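Local coordinates for ThiJ/pfpI family protein (Bacillus anthracis, PDB 3EFE) that is of unconfirmed function but belongs to the DJ-1/PfpI family of the glutaminase class I clan, whose relatives include chaperones and hydrolases, at residues A155-N160 with A173-K178. Sequence-based numbering, arbitrary orientation.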
loop_
_atom_site.group_PDB
_atom_site.type_symbol
_atom_site.label_atom_id
_atom_site.label_comp_id
_atom_site.label_asym_id
_atom_site.label_seq_id
_atom_site.Cartn_x
_atom_site.Cartn_y
_atom_site.Cartn_z
ATOM N N ALA D 155 3.239 16.428 -0.726
ATOM C CA ALA D 155 3.884 16.123 0.555
ATOM C C ALA D 155 4.756 17.324 0.968
ATOM O O ALA D 155 5.451 17.945 0.125
ATOM C CB ALA D 155 4.746 14.765 0.493
ATOM N N VAL D 156 4.704 17.639 2.258
ATOM C CA VAL D 156 5.347 18.819 2.830
ATOM C C VAL D 156 5.969 18.372 4.155
ATOM O O VAL D 156 5.353 17.619 4.951
ATOM C CB VAL D 156 4.283 19.983 3.157
ATOM C CG1 VAL D 156 4.870 21.102 4.042
ATOM C CG2 VAL D 156 3.551 20.541 1.876
ATOM N N SER D 157 7.166 18.892 4.417
ATOM C CA SER D 157 7.928 18.581 5.650
ATOM C C SER D 157 8.350 19.860 6.369
ATOM O O SER D 157 8.882 20.730 5.742
ATOM C CB SER D 157 9.177 17.739 5.335
ATOM O OG SER D 157 9.701 17.196 6.542
ATOM N N ASP D 158 8.076 19.917 7.680
ATOM C CA ASP D 158 8.349 21.046 8.569
ATOM C C ASP D 158 8.765 20.585 9.967
ATOM O O ASP D 158 7.923 20.176 10.773
ATOM C CB ASP D 158 7.121 21.961 8.734
ATOM C CG ASP D 158 7.466 23.286 9.440
ATOM O OD1 ASP D 158 8.676 23.740 9.337
ATOM O OD2 ASP D 158 6.552 23.879 10.088
ATOM N N ALA D 159 10.056 20.751 10.280
ATOM C CA ALA D 159 10.588 20.317 11.563
ATOM C C ALA D 159 10.097 18.862 11.645
ATOM O O ALA D 159 10.337 18.120 10.704
ATOM C CB ALA D 159 10.090 21.217 12.759
ATOM N N ASN D 160 9.365 18.496 12.706
ATOM C CA ASN D 160 9.074 17.096 13.034
ATOM C C ASN D 160 7.643 16.685 12.645
ATOM O O ASN D 160 7.050 15.802 13.277
ATOM C CB ASN D 160 9.291 16.861 14.542
ATOM C CG ASN D 160 8.296 17.653 15.419
ATOM O OD1 ASN D 160 8.065 18.856 15.190
ATOM N ND2 ASN D 160 7.705 16.978 16.413
ATOM N N ALA D 173 6.152 8.824 1.794
ATOM C CA ALA D 173 7.151 7.838 2.295
ATOM C C ALA D 173 8.559 8.407 2.165
ATOM O O ALA D 173 9.381 8.282 3.052
ATOM C CB ALA D 173 7.019 6.493 1.533
ATOM N N MET D 174 8.795 9.083 1.052
ATOM C CA MET D 174 10.048 9.720 0.774
ATOM C C MET D 174 10.398 10.785 1.769
ATOM O O MET D 174 11.521 10.859 2.213
ATOM C CB MET D 174 10.038 10.289 -0.655
ATOM C CG MET D 174 11.458 10.648 -1.187
ATOM S SD MET D 174 11.630 12.389 -1.443
ATOM C CE MET D 174 11.455 13.092 0.150
ATOM N N GLU D 175 9.446 11.640 2.106
ATOM C CA GLU D 175 9.663 12.706 3.074
ATOM C C GLU D 175 9.862 12.160 4.463
ATOM O O GLU D 175 10.694 12.678 5.174
ATOM C CB GLU D 175 8.444 13.728 3.095
ATOM C CG GLU D 175 8.218 14.580 1.797
ATOM C CD GLU D 175 9.358 15.533 1.500
ATOM O OE1 GLU D 175 10.258 15.679 2.369
ATOM O OE2 GLU D 175 9.378 16.106 0.375
ATOM N N VAL D 176 9.114 11.139 4.880
ATOM C CA VAL D 176 9.332 10.557 6.216
ATOM C C VAL D 176 10.701 9.949 6.285
ATOM O O VAL D 176 11.446 10.178 7.244
ATOM C CB VAL D 176 8.279 9.491 6.612
ATOM C CG1 VAL D 176 8.602 8.863 7.979
ATOM C CG2 VAL D 176 6.961 10.120 6.654
ATOM N N LEU D 177 11.053 9.230 5.228
ATOM C CA LEU D 177 12.300 8.456 5.162
ATOM C C LEU D 177 13.505 9.380 5.296
ATOM O O LEU D 177 14.450 9.067 6.002
ATOM C CB LEU D 177 12.359 7.651 3.858
ATOM C CG LEU D 177 12.057 6.128 3.812
ATOM C CD1 LEU D 177 11.618 5.435 5.112
ATOM C CD2 LEU D 177 11.179 5.752 2.657
ATOM N N LYS D 178 13.424 10.512 4.598
ATOM C CA LYS D 178 14.377 11.575 4.620
ATOM C C LYS D 178 14.423 12.263 5.971
ATOM O O LYS D 178 15.464 12.458 6.482
ATOM C CB LYS D 178 13.993 12.579 3.568
ATOM C CG LYS D 178 14.990 13.678 3.290
ATOM C CD LYS D 178 14.462 14.321 1.999
ATOM C CE LYS D 178 15.291 15.469 1.502
ATOM N NZ LYS D 178 15.104 16.700 2.406
HETATM O O HOH W 1 11.455 15.057 4.580
#
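Glu175 reaches from helix 169-179 to strand 155-158, where it meets Ala155 and Ser157, and shows how one bent carboxylate side chain can join a helix to the edge strand of a sheet. Its bond from CA to CB points toward the strand. Glu175 CG makes the nonpolar contact, 3.7 Å from Ala155 CB, because CG stands anti to the carbonyl carbon (chi1 -66°). A bend at chi2 (-65°) carries the carboxylate over toward Ser157, and Glu175 OE1 comes to 3.8 Å from Ser157 CB, a van der Waals approach without a direct bond to the hydroxyl. Polar contact is left to a water, which donates to Glu175 OE1 at 2.6 Å and to the same residue's backbone O, also at 2.6 Å. It thereby ties the carboxylate back to its own helix and probably restricts its rotation, while the link from Ser157 OG to the water is weak, at 3.4 Å. The small junction lies at the surface. Beside it, Val162 touches both Glu175 and Ser157, so the helix packs across strand 161-164 and the edge strand 155-158, which alone runs antiparallel in the sheet, while Ala173 and Leu177 pack against helices 18-30 and 185-197.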